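PDB 3D7L: Lin1944 protein from Listeria innocua, which is probably an oxidoreductase of the short-chain dehydrogenase/reductase family, although its substrate and physiological role are not established. Local coordinates for residues M4-I9 with K25-I30; F71-E76 with I122-S127; L99-L104 with I144-G149; D42-D47 with I86-G91; E162-L167 with F174-A179. One frame throughout, in Å; residues are numbered along the deposited sequence.

Interaction 1: residues M4-I9 with K25-I30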
# COMPACT_ATOMS: atom_id res chain seq x y z
N MSE D 4 15.66 16.80 22.85
CA MSE D 4 15.25 16.01 21.69
C MSE D 4 16.21 16.06 20.49
O MSE D 4 16.70 17.12 20.09
CB MSE D 4 13.87 16.50 21.24
CG MSE D 4 13.01 15.45 20.63
SE MSE D 4 11.97 14.60 22.04
CE MSE D 4 10.72 13.73 20.85
N LYS D 5 16.46 14.89 19.90
CA LYS D 5 17.24 14.77 18.68
C LYS D 5 16.37 14.12 17.59
O LYS D 5 15.80 13.07 17.81
CB LYS D 5 18.48 13.92 18.94
CG LYS D 5 19.59 14.09 17.94
CD LYS D 5 20.92 13.57 18.49
CE LYS D 5 21.98 13.45 17.38
NZ LYS D 5 23.34 13.06 17.90
N ILE D 6 16.29 14.76 16.42
CA ILE D 6 15.42 14.31 15.33
C ILE D 6 16.18 14.14 14.01
O ILE D 6 16.90 15.04 13.56
CB ILE D 6 14.24 15.29 15.12
CG1 ILE D 6 13.41 15.44 16.40
CG2 ILE D 6 13.35 14.83 13.96
CD1 ILE D 6 12.43 16.60 16.37
N LEU D 7 16.02 12.97 13.39
CA LEU D 7 16.54 12.76 12.05
C LEU D 7 15.44 13.06 11.05
O LEU D 7 14.38 12.41 11.04
CB LEU D 7 17.05 11.32 11.87
CG LEU D 7 17.55 10.94 10.47
CD1 LEU D 7 18.81 11.71 10.07
CD2 LEU D 7 17.78 9.41 10.35
N LEU D 8 15.67 14.08 10.23
CA LEU D 8 14.68 14.51 9.26
C LEU D 8 15.16 14.17 7.87
O LEU D 8 16.11 14.79 7.35
CB LEU D 8 14.42 16.02 9.41
CG LEU D 8 13.53 16.73 8.37
CD1 LEU D 8 12.17 16.06 8.16
CD2 LEU D 8 13.35 18.19 8.75
N ILE D 9 14.52 13.17 7.26
CA ILE D 9 14.87 12.72 5.90
C ILE D 9 13.96 13.44 4.93
O ILE D 9 12.74 13.39 5.08
CB ILE D 9 14.75 11.17 5.74
CG1 ILE D 9 15.69 10.47 6.73
CG2 ILE D 9 15.16 10.71 4.32
CD1 ILE D 9 15.03 9.42 7.60
N LYS D 25 12.88 24.62 16.29
CA LYS D 25 12.64 25.49 17.43
C LYS D 25 12.67 24.71 18.75
O LYS D 25 12.90 25.29 19.81
CB LYS D 25 11.25 26.14 17.33
CG LYS D 25 10.85 26.70 15.99
CD LYS D 25 11.30 28.12 15.82
CE LYS D 25 10.17 28.96 15.26
NZ LYS D 25 10.02 28.75 13.82
N LYS D 26 12.41 23.41 18.65
CA LYS D 26 12.19 22.55 19.82
C LYS D 26 13.20 21.40 19.99
O LYS D 26 13.15 20.71 21.00
CB LYS D 26 10.79 21.92 19.75
CG LYS D 26 9.66 22.82 19.29
CD LYS D 26 8.31 22.30 19.75
CE LYS D 26 7.46 23.45 20.25
NZ LYS D 26 6.15 22.94 20.67
N ALA D 27 14.07 21.19 19.00
CA ALA D 27 14.98 20.03 18.97
C ALA D 27 16.21 20.25 18.09
O ALA D 27 16.21 21.12 17.20
CB ALA D 27 14.23 18.80 18.46
N GLU D 28 17.24 19.45 18.33
CA GLU D 28 18.32 19.29 17.36
C GLU D 28 17.82 18.50 16.15
O GLU D 28 17.36 17.37 16.30
CB GLU D 28 19.51 18.55 17.99
CG GLU D 28 20.72 18.33 17.04
CD GLU D 28 21.88 17.55 17.69
OE1 GLU D 28 21.67 16.92 18.75
OE2 GLU D 28 23.02 17.55 17.13
N VAL D 29 17.89 19.10 14.97
CA VAL D 29 17.49 18.40 13.74
C VAL D 29 18.75 18.04 12.94
O VAL D 29 19.53 18.91 12.57
CB VAL D 29 16.55 19.23 12.84
CG1 VAL D 29 16.11 18.41 11.57
CG2 VAL D 29 15.34 19.70 13.60
N ILE D 30 18.93 16.75 12.70
CA ILE D 30 19.93 16.23 11.81
C ILE D 30 19.23 16.01 10.47
O ILE D 30 18.22 15.30 10.41
CB ILE D 30 20.44 14.87 12.31
CG1 ILE D 30 20.93 14.98 13.76
CG2 ILE D 30 21.52 14.30 11.34
CD1 ILE D 30 21.38 13.66 14.33

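Interaction 2: residues F71-E76 with I122-S127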
# COMPACT_ATOMS: atom_id res chain seq x y z
N PHE D 71 4.25 9.31 -11.57
CA PHE D 71 3.06 10.11 -11.86
C PHE D 71 2.73 9.97 -13.35
O PHE D 71 2.97 10.86 -14.14
CB PHE D 71 3.34 11.57 -11.49
CG PHE D 71 2.12 12.47 -11.44
CD1 PHE D 71 2.01 13.53 -12.34
CD2 PHE D 71 1.13 12.30 -10.46
CE1 PHE D 71 0.90 14.41 -12.30
CE2 PHE D 71 0.00 13.18 -10.40
CZ PHE D 71 -0.11 14.23 -11.33
N SER D 72 2.19 8.80 -13.70
CA SER D 72 1.87 8.41 -15.09
C SER D 72 0.36 8.12 -15.25
O SER D 72 -0.27 7.61 -14.32
CB SER D 72 2.67 7.14 -15.44
OG SER D 72 2.12 6.45 -16.56
N PRO D 73 -0.23 8.43 -16.42
CA PRO D 73 -1.57 7.95 -16.73
C PRO D 73 -1.63 6.44 -16.55
O PRO D 73 -0.64 5.75 -16.85
CB PRO D 73 -1.74 8.29 -18.22
CG PRO D 73 -0.85 9.42 -18.44
CD PRO D 73 0.33 9.24 -17.53
N LEU D 74 -2.78 5.96 -16.07
CA LEU D 74 -2.99 4.53 -15.82
C LEU D 74 -2.64 3.61 -16.99
O LEU D 74 -1.96 2.59 -16.81
CB LEU D 74 -4.42 4.24 -15.37
CG LEU D 74 -4.74 2.74 -15.17
CD1 LEU D 74 -3.93 2.16 -13.97
CD2 LEU D 74 -6.26 2.51 -15.01
N THR D 75 -3.08 3.97 -18.20
CA THR D 75 -2.83 3.09 -19.33
C THR D 75 -1.36 3.14 -19.81
O THR D 75 -0.97 2.36 -20.67
CB THR D 75 -3.80 3.38 -20.50
OG1 THR D 75 -3.65 4.75 -20.91
CG2 THR D 75 -5.27 3.14 -20.06
N GLU D 76 -0.58 4.04 -19.24
CA GLU D 76 0.86 4.17 -19.53
C GLU D 76 1.70 3.65 -18.37
O GLU D 76 2.93 3.67 -18.43
CB GLU D 76 1.24 5.65 -19.73
CG GLU D 76 1.18 6.16 -21.16
CD GLU D 76 -0.05 5.71 -21.91
OE1 GLU D 76 0.12 4.87 -22.82
OE2 GLU D 76 -1.17 6.17 -21.59
N ILE D 122 -6.77 11.46 -8.30
CA ILE D 122 -6.66 12.24 -9.54
C ILE D 122 -6.09 11.38 -10.68
O ILE D 122 -5.44 10.34 -10.45
CB ILE D 122 -5.79 13.50 -9.34
CG1 ILE D 122 -4.38 13.10 -8.89
CG2 ILE D 122 -6.50 14.51 -8.39
CD1 ILE D 122 -3.32 14.14 -9.14
N VAL D 123 -6.30 11.84 -11.91
CA VAL D 123 -5.69 11.20 -13.06
C VAL D 123 -4.17 11.34 -12.91
O VAL D 123 -3.66 12.39 -12.49
CB VAL D 123 -6.20 11.78 -14.40
CG1 VAL D 123 -5.45 11.18 -15.58
CG2 VAL D 123 -7.74 11.58 -14.54
N GLN D 124 -3.47 10.26 -13.24
CA GLN D 124 -2.02 10.08 -13.02
C GLN D 124 -1.59 9.69 -11.60
O GLN D 124 -0.39 9.43 -11.35
CB GLN D 124 -1.22 11.29 -13.51
CG GLN D 124 -1.40 11.54 -14.98
CD GLN D 124 -0.42 12.54 -15.55
OE1 GLN D 124 -0.81 13.49 -16.22
NE2 GLN D 124 0.86 12.33 -15.28
N GLY D 125 -2.56 9.62 -10.68
CA GLY D 125 -2.25 9.38 -9.29
C GLY D 125 -2.25 7.94 -8.77
O GLY D 125 -2.00 7.75 -7.60
N ALA D 126 -2.51 6.95 -9.62
CA ALA D 126 -2.75 5.56 -9.15
C ALA D 126 -1.57 4.97 -8.39
O ALA D 126 -1.75 4.27 -7.38
CB ALA D 126 -3.13 4.63 -10.31
N SER D 127 -0.36 5.24 -8.89
CA SER D 127 0.83 4.70 -8.30
C SER D 127 1.16 5.41 -6.97
O SER D 127 1.54 4.77 -6.00
CB SER D 127 1.97 4.80 -9.30
OG SER D 127 3.15 4.21 -8.80
O HOH W 1 -2.44 6.73 -12.75

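Interaction 3: residues L99-L104 with I144-G149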
# COMPACT_ATOMS: atom_id res chain seq x y z
N LEU D 99 14.62 -0.76 9.19
CA LEU D 99 16.06 -0.66 9.51
C LEU D 99 16.41 0.34 10.65
O LEU D 99 17.53 0.33 11.15
CB LEU D 99 16.88 -0.37 8.25
CG LEU D 99 16.73 -1.41 7.13
CD1 LEU D 99 17.21 -0.90 5.78
CD2 LEU D 99 17.41 -2.75 7.46
N GLY D 100 15.44 1.15 11.06
CA GLY D 100 15.63 2.23 12.03
C GLY D 100 15.14 2.07 13.47
O GLY D 100 15.46 2.92 14.32
N ILE D 101 14.40 1.00 13.78
CA ILE D 101 13.88 0.79 15.15
C ILE D 101 15.01 0.78 16.19
O ILE D 101 14.88 1.35 17.28
CB ILE D 101 12.98 -0.49 15.25
CG1 ILE D 101 11.76 -0.38 14.34
CG2 ILE D 101 12.51 -0.71 16.69
CD1 ILE D 101 11.07 -1.73 14.04
N ASP D 102 16.13 0.16 15.81
CA ASP D 102 17.28 0.03 16.68
C ASP D 102 18.00 1.37 16.90
O ASP D 102 18.78 1.51 17.83
CB ASP D 102 18.25 -1.04 16.13
CG ASP D 102 17.90 -2.46 16.59
OD1 ASP D 102 17.26 -2.61 17.66
OD2 ASP D 102 18.29 -3.45 15.92
N SER D 103 17.68 2.36 16.06
CA SER D 103 18.22 3.70 16.21
C SER D 103 17.36 4.62 17.06
O SER D 103 17.76 5.76 17.30
CB SER D 103 18.45 4.35 14.85
OG SER D 103 19.52 3.71 14.19
N LEU D 104 16.19 4.16 17.49
CA LEU D 104 15.34 5.03 18.29
C LEU D 104 15.53 4.81 19.77
O LEU D 104 15.61 3.67 20.24
CB LEU D 104 13.86 4.86 17.94
CG LEU D 104 13.33 5.60 16.72
CD1 LEU D 104 11.87 5.31 16.64
CD2 LEU D 104 13.59 7.14 16.82
N ILE D 144 1.24 -1.45 16.77
CA ILE D 144 0.94 -2.42 17.82
C ILE D 144 2.10 -3.37 18.17
O ILE D 144 2.04 -4.08 19.18
CB ILE D 144 -0.32 -3.25 17.48
CG1 ILE D 144 -0.05 -4.15 16.26
CG2 ILE D 144 -1.54 -2.32 17.26
CD1 ILE D 144 -1.14 -5.15 15.96
N GLU D 145 3.16 -3.37 17.35
CA GLU D 145 4.32 -4.22 17.59
C GLU D 145 5.59 -3.46 17.99
O GLU D 145 6.65 -4.06 18.13
CB GLU D 145 4.62 -5.08 16.36
CG GLU D 145 3.62 -6.22 16.14
CD GLU D 145 4.09 -7.18 15.06
OE1 GLU D 145 3.55 -7.11 13.92
OE2 GLU D 145 5.02 -7.97 15.36
N MSE D 146 5.49 -2.15 18.18
CA MSE D 146 6.70 -1.36 18.47
C MSE D 146 7.26 -1.70 19.84
O MSE D 146 6.50 -1.84 20.79
CB MSE D 146 6.44 0.14 18.31
CG MSE D 146 6.29 0.54 16.84
SE MSE D 146 8.04 0.52 15.88
CE MSE D 146 7.43 0.69 14.06
N PRO D 147 8.59 -1.90 19.92
CA PRO D 147 9.20 -2.16 21.23
C PRO D 147 9.51 -0.86 21.96
O PRO D 147 9.52 0.20 21.32
CB PRO D 147 10.51 -2.86 20.87
CG PRO D 147 10.86 -2.35 19.48
CD PRO D 147 9.57 -1.90 18.82
N ARG D 148 9.72 -0.95 23.29
CA ARG D 148 10.25 0.17 24.09
C ARG D 148 9.46 1.51 24.02
O ARG D 148 10.02 2.60 24.19
CB ARG D 148 11.74 0.37 23.77
CG ARG D 148 12.58 -0.91 23.91
CD ARG D 148 14.04 -0.67 23.54
NE ARG D 148 14.31 -0.49 22.10
CZ ARG D 148 14.56 0.69 21.53
NH1 ARG D 148 14.84 0.75 20.23
NH2 ARG D 148 14.55 1.82 22.27
N GLY D 149 8.16 1.40 23.81
CA GLY D 149 7.22 2.54 23.85
C GLY D 149 7.25 3.42 22.61
O GLY D 149 6.70 4.52 22.59
O HOH W 2 14.98 -1.96 19.25

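Interaction 4: residues D42-D47 with I86-G91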
# COMPACT_ATOMS: atom_id res chain seq x y z
N ASP D 42 20.41 7.10 0.10
CA ASP D 42 19.57 6.66 -1.02
C ASP D 42 18.60 5.65 -0.42
O ASP D 42 18.99 4.51 -0.10
CB ASP D 42 20.41 6.00 -2.12
CG ASP D 42 19.56 5.51 -3.29
OD1 ASP D 42 18.31 5.49 -3.16
OD2 ASP D 42 20.13 5.12 -4.32
N ILE D 43 17.33 6.08 -0.27
CA ILE D 43 16.33 5.27 0.41
C ILE D 43 15.92 4.06 -0.43
O ILE D 43 15.25 3.16 0.10
CB ILE D 43 15.04 6.07 0.81
CG1 ILE D 43 14.23 6.47 -0.43
CG2 ILE D 43 15.39 7.24 1.76
CD1 ILE D 43 12.88 7.19 -0.15
N THR D 44 16.25 4.07 -1.72
CA THR D 44 16.01 2.88 -2.58
C THR D 44 17.06 1.78 -2.37
O THR D 44 16.93 0.67 -2.91
CB THR D 44 15.93 3.20 -4.08
OG1 THR D 44 17.24 3.40 -4.60
CG2 THR D 44 15.05 4.42 -4.37
N ASN D 45 18.10 2.10 -1.60
CA ASN D 45 19.19 1.17 -1.39
C ASN D 45 19.33 0.83 0.11
O ASN D 45 19.62 1.70 0.93
CB ASN D 45 20.46 1.79 -1.99
CG ASN D 45 21.67 0.89 -1.89
OD1 ASN D 45 22.19 0.64 -0.79
ND2 ASN D 45 22.16 0.43 -3.03
N ILE D 46 19.08 -0.44 0.43
CA ILE D 46 19.14 -1.00 1.80
C ILE D 46 20.47 -0.72 2.53
O ILE D 46 20.46 -0.21 3.66
CB ILE D 46 18.87 -2.52 1.76
CG1 ILE D 46 17.43 -2.80 1.32
CG2 ILE D 46 19.11 -3.19 3.11
CD1 ILE D 46 17.26 -4.17 0.63
N ASP D 47 21.61 -1.04 1.91
CA ASP D 47 22.90 -0.80 2.57
C ASP D 47 23.13 0.68 2.85
O ASP D 47 23.66 1.02 3.90
CB ASP D 47 24.06 -1.39 1.79
CG ASP D 47 24.00 -2.90 1.74
OD1 ASP D 47 24.59 -3.55 2.62
OD2 ASP D 47 23.31 -3.42 0.83
N ILE D 86 7.41 1.68 -5.90
CA ILE D 86 7.59 0.59 -4.96
C ILE D 86 8.92 0.67 -4.22
O ILE D 86 8.95 0.41 -3.00
CB ILE D 86 7.38 -0.79 -5.61
CG1 ILE D 86 5.89 -0.96 -5.99
CG2 ILE D 86 7.82 -1.91 -4.67
CD1 ILE D 86 5.56 -2.25 -6.72
N SER D 87 9.99 1.07 -4.90
CA SER D 87 11.30 1.16 -4.24
C SER D 87 11.49 2.42 -3.42
O SER D 87 12.35 2.46 -2.54
CB SER D 87 12.47 0.97 -5.23
OG SER D 87 12.66 2.14 -6.00
N SER D 88 10.68 3.46 -3.69
CA SER D 88 10.93 4.79 -3.11
C SER D 88 9.87 5.27 -2.09
O SER D 88 10.04 5.04 -0.90
CB SER D 88 11.16 5.82 -4.22
OG SER D 88 11.59 7.07 -3.66
N LYS D 89 8.80 5.93 -2.55
CA LYS D 89 7.77 6.41 -1.64
C LYS D 89 7.21 5.28 -0.80
O LYS D 89 6.92 5.48 0.38
CB LYS D 89 6.64 7.13 -2.39
CG LYS D 89 5.50 7.68 -1.51
CD LYS D 89 5.92 8.93 -0.76
CE LYS D 89 4.79 9.54 0.05
NZ LYS D 89 3.75 10.13 -0.81
N LEU D 90 7.06 4.10 -1.40
CA LEU D 90 6.51 2.93 -0.69
C LEU D 90 7.59 2.21 0.13
O LEU D 90 7.63 2.31 1.35
CB LEU D 90 5.83 1.95 -1.66
CG LEU D 90 4.92 0.86 -1.05
CD1 LEU D 90 3.92 0.35 -2.11
CD2 LEU D 90 5.71 -0.30 -0.45
N GLY D 91 8.47 1.50 -0.58
CA GLY D 91 9.44 0.58 0.03
C GLY D 91 10.55 1.32 0.73
O GLY D 91 11.06 0.83 1.72

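Interaction 5: residues E162-L167 with F174-A179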
# COMPACT_ATOMS: atom_id res chain seq x y z
N GLU D 162 2.44 26.24 -1.74
CA GLU D 162 3.74 26.58 -2.31
C GLU D 162 4.14 25.73 -3.52
O GLU D 162 5.16 26.00 -4.16
CB GLU D 162 4.85 26.63 -1.26
CG GLU D 162 4.62 25.84 0.03
CD GLU D 162 3.62 26.47 0.98
OE1 GLU D 162 3.87 27.56 1.56
OE2 GLU D 162 2.56 25.86 1.16
N SER D 163 3.34 24.71 -3.83
CA SER D 163 3.49 23.91 -5.05
C SER D 163 2.36 24.11 -6.06
O SER D 163 2.41 23.55 -7.15
CB SER D 163 3.59 22.42 -4.69
OG SER D 163 4.71 22.15 -3.88
N TRP D 164 1.35 24.91 -5.70
CA TRP D 164 0.13 25.12 -6.49
C TRP D 164 0.37 25.70 -7.88
O TRP D 164 -0.34 25.36 -8.84
CB TRP D 164 -0.81 26.06 -5.72
CG TRP D 164 -2.19 26.19 -6.29
CD1 TRP D 164 -2.79 27.34 -6.72
CD2 TRP D 164 -3.15 25.14 -6.47
NE1 TRP D 164 -4.07 27.08 -7.15
CE2 TRP D 164 -4.32 25.74 -6.99
CE3 TRP D 164 -3.15 23.76 -6.21
CZ2 TRP D 164 -5.48 24.99 -7.27
CZ3 TRP D 164 -4.30 23.02 -6.51
CH2 TRP D 164 -5.44 23.64 -7.03
N ASP D 165 1.33 26.61 -7.95
CA ASP D 165 1.89 27.12 -9.20
C ASP D 165 2.14 26.01 -10.22
O ASP D 165 1.67 26.08 -11.35
CB ASP D 165 3.19 27.87 -8.87
CG ASP D 165 3.74 27.49 -7.48
OD1 ASP D 165 4.69 26.67 -7.43
OD2 ASP D 165 3.20 27.99 -6.45
N LYS D 166 2.86 24.96 -9.82
CA LYS D 166 3.12 23.85 -10.74
C LYS D 166 2.06 22.76 -10.73
O LYS D 166 1.79 22.16 -11.77
CB LYS D 166 4.55 23.28 -10.61
CG LYS D 166 4.96 22.72 -9.23
CD LYS D 166 5.97 21.53 -9.37
CE LYS D 166 5.28 20.25 -9.96
NZ LYS D 166 6.17 19.16 -10.54
N LEU D 167 1.44 22.51 -9.59
CA LEU D 167 0.56 21.36 -9.47
C LEU D 167 -0.91 21.63 -9.82
O LEU D 167 -1.67 20.70 -9.96
CB LEU D 167 0.67 20.72 -8.08
CG LEU D 167 2.00 20.06 -7.70
CD1 LEU D 167 1.96 19.63 -6.26
CD2 LEU D 167 2.29 18.85 -8.59
N PHE D 174 -9.19 21.62 -6.54
CA PHE D 174 -8.70 21.33 -5.19
C PHE D 174 -8.46 22.69 -4.50
O PHE D 174 -8.41 23.75 -5.16
CB PHE D 174 -7.40 20.50 -5.22
CG PHE D 174 -7.60 18.98 -5.33
CD1 PHE D 174 -7.19 18.13 -4.29
CD2 PHE D 174 -8.15 18.40 -6.49
CE1 PHE D 174 -7.32 16.73 -4.39
CE2 PHE D 174 -8.28 16.99 -6.62
CZ PHE D 174 -7.88 16.15 -5.57
N LEU D 175 -8.37 22.66 -3.18
CA LEU D 175 -8.02 23.81 -2.37
C LEU D 175 -6.73 23.45 -1.64
O LEU D 175 -6.75 22.61 -0.77
CB LEU D 175 -9.14 24.14 -1.37
CG LEU D 175 -9.00 25.40 -0.52
CD1 LEU D 175 -8.59 26.60 -1.38
CD2 LEU D 175 -10.31 25.68 0.25
N PRO D 176 -5.60 24.04 -2.03
CA PRO D 176 -4.32 23.65 -1.45
C PRO D 176 -4.11 24.15 -0.01
O PRO D 176 -4.79 25.08 0.45
CB PRO D 176 -3.29 24.28 -2.40
CG PRO D 176 -4.00 25.51 -2.93
CD PRO D 176 -5.47 25.12 -3.03
N VAL D 177 -3.18 23.51 0.70
CA VAL D 177 -2.94 23.82 2.12
C VAL D 177 -1.55 24.42 2.29
O VAL D 177 -0.63 24.08 1.53
CB VAL D 177 -3.11 22.55 3.02
CG1 VAL D 177 -4.59 22.07 3.05
CG2 VAL D 177 -2.18 21.43 2.58
N PRO D 178 -1.38 25.33 3.26
CA PRO D 178 -0.03 25.84 3.48
C PRO D 178 0.86 24.73 4.03
O PRO D 178 0.43 23.97 4.89
CB PRO D 178 -0.22 26.93 4.55
CG PRO D 178 -1.68 27.19 4.63
CD PRO D 178 -2.35 25.90 4.22
N ALA D 179 2.08 24.64 3.52
CA ALA D 179 3.07 23.71 4.06
C ALA D 179 3.27 23.91 5.58
O ALA D 179 3.40 22.92 6.30
CB ALA D 179 4.36 23.87 3.32

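Interaction 1: residues M4-I9 with K25-I30
Lys-5 and Glu-28 both turn CG away from their own backbone N (chi1 -160° and -180°), and both chains then run out extended, so the two lie alongside each other on one face of the sheet. Contact is made by the flank of the lysine: its CD sits 3.4 Å from OE1 of Glu-28, while Lys-5 NZ stays 4.3 Å from that same oxygen, too far for a salt bridge. Leu-7 and Ile-30 follow on this face, under helix 46-56. On the other face Leu-8 CB packs against Val-29 CG1 at 3.6 Å, and Ile-6 CD1 reaches the methyl of Ala-27 at 3.5 Å; helix 14-23 covers Ile-6 and Leu-8. The backbones pair as parallel strands. Ile-6 N gives its hydrogen to Glu-28 O (2.8 Å) and Ile-6 O takes one from Ile-30 N (2.8 Å), with Glu-28 N to Met-4 O and Leu-8 N to Ile-30 O at the ends. This is the first beta-alpha-beta unit of the Rossmann-type fold, which in SDR relatives typically helps bind the dinucleotide. Backbone bonds set the pairing here, while aliphatic side chains pack beneath the helices and the charged pair probably adds a weak electrostatic attraction.

Interaction 2: residues F71-E76 with I122-S127
This is a loop-to-loop contact at the dimer interface, where Gln-124, just ahead of helix 126-142, is laid against Phe-71 and Pro-73 of the loop between strand 59-64 and helix 79-100. The Gln-124 chain crosses the phenyl ring at about a right angle, putting CB over the ring centre in a CH-pi contact, 3.7 Å from the centroid of Phe-71. Ile-122 CD1 meets the same ring at its edge, 3.7 Å from Phe-71 CE2. Beyond CB, the Gln-124 chain runs extended beside Pro-73, its CG 3.8 Å from the proline CD, and NE2 gives a hydrogen bond of 2.8 Å to Phe-71 O. That oxygen lies in the amide plane of Gln-124, yet the nitrogen approaches from well above the carbonyl plane, 55° out of it. A type II beta turn from Ile-122 to Gly-125 presents the glutamine, closed by Gly-125 N to Ile-122 O, and leads into helix 126-142 of this Rossmann-type domain. One water bridges the segments, donating to Ser-72 O (2.8 Å) and accepting from Ala-126 N (3.1 Å). Glu-145 of the second subunit takes hydrogen bonds from the backbone nitrogens of both Leu-74 and Gln-124.

Interaction 3: residues L99-L104 with I144-G149
Arg-148 reaches across to Leu-104 with its guanidinium end-on: NH1 and NH2 both donate to the one carbonyl oxygen, Leu-104 O, at 3.0 and 2.9 Å. The oxygen lies at the edge of the guanidinium, only 8° out of its plane, while the two nitrogens sit moderately off the plane of the carbonyl. A bend at chi3 (-73°) turns the end of the chain to face the turn after helix 79-100. Arg-148 NH2 also has a salt bridge to Asp-106, so the guanidinium is divided between the Leu-104 carbonyl and the Asp-106 carboxylate, and Lys-58 NZ is a third donor to Leu-104 O. A further link to the 99-104 side runs through a water, which accepts from Arg-148 NH1 (2.9 Å) and donates to Asp-102 OD1 (2.9 Å). The apolar half of the contact belongs to Ile-101. Its CG2 branch meets the proline ring of Pro-147 at about a right angle, 3.6 Å from CG, while the other branch runs obliquely past selenomethionine Met-146, with Ile-101 CG1 4.1 Å from its SE. Phe-110 of strand 108-113 lies under both Ile-101 and Met-146. Two helix-to-strand connections, leading to strands 108-113 and 151-157, are thus tied together at the N-terminal ends of the parallel strands, an arrangement that belongs to the alternating alpha/beta layout of a Rossmann-type fold.

Interaction 4: residues D42-D47 with I86-G91
Ile-43 and Thr-44 touch Ser-87 and Ser-88 with no flat side chain between the segments; the flat group here is the carboxylate of Asp-42, which is bonded by Thr-44. Both Thr-44 OG1 (2.8 Å) and Thr-44 N (2.9 Å) reach Asp-42 OD1 from the same face of the carboxylate, the hydroxyl on the syn side and the backbone nitrogen from farther above the plane. The nitrogen's bond makes an Asx turn, overlapping the type I turn from Asp-42 to Asn-45 that leads from strand 39-40 into helix 46-56 of the Rossmann-type fold. Asn-45 is the N-cap of that helix, its OD1 accepting from Ser-48 N. With its hydroxyl held by Asp-42, Thr-44 turns CG2 to helix 79-100, 3.7 Å from Ser-87 OG and 4.1 Å from Ser-88 CB. No hydrogen bond crosses the contact: Ser-87 OG bonds to Val-84 O within its own helix, and Ser-88 OG to Ser-68 N. The helix widens here into a pi-type turn, closed by Gly-91 N to Ile-86 O at 2.7 Å. Ile-43 carries CG1 between its backbone N and carbonyl carbon (chi1 69°), and from there CD1 comes to 3.6 Å from Ser-88 O and 3.7 Å from Ser-88 OG.

Interaction 5: residues E162-L167 with F174-A179
Trp-164, Glu-162 and Pro-176 bury the most surface here. The indole of Trp-164 takes the pyrrolidine ring of Pro-176 over one face: CG of the proline makes a CH-pi contact, 3.9 Å from the centroid of the five-membered ring, and comes to 3.7 Å from Trp-164 CD2. CG of the tryptophan is trans to its backbone N (chi1 -170°), which carries the indole off the short helix 164-167 toward the loop 174-178. The far end of the six-membered ring reaches the start of that loop, with Trp-164 CH2 3.5 Å from Phe-174 O and 4.1 Å from Phe-174 CB. Glu-162 works at the other end of the contact. Its chain bends at chi2 (-74°) and brings OE2 to Ala-179 N, a straight hydrogen bond of 2.7 Å that meets the oxygen from above the carboxylate plane. Pro-178 is the N-cap residue of helix 179-191, so the carboxylate binds the first N-H of that helix. Loop and short helix, both following strand 151-157, are therefore joined by a CH-pi contact at one end and by a charged group at a helix start at the other, where the helix end would probably help to stabilise the negative charge.

All five contacts are only partly buried. Interaction 1 pairs sheet strands through backbone hydrogen bonds, with Ile-6, Leu-7 and Leu-8 buried and Glu-28 exposed; the other four join loops, turns and helices, mainly through side chains. Interactions 2, 3 and 4 also touch the second subunit, 1 and 5 do not. Interactions 3 and 4 share helix 79-100 and touch where Leu-99 packs on Ile-46, yet one combines an arginine's hydrogen bonds with apolar packing and the other has no hydrogen bond across it. Interactions 2 and 5 meet through Ile-122 and Phe-174. Interactions 2 and 3 have centres about 34 Å apart, but Glu-145 of the 144-149 loop bonds to segments 71-76 and 122-127 of the second subunit.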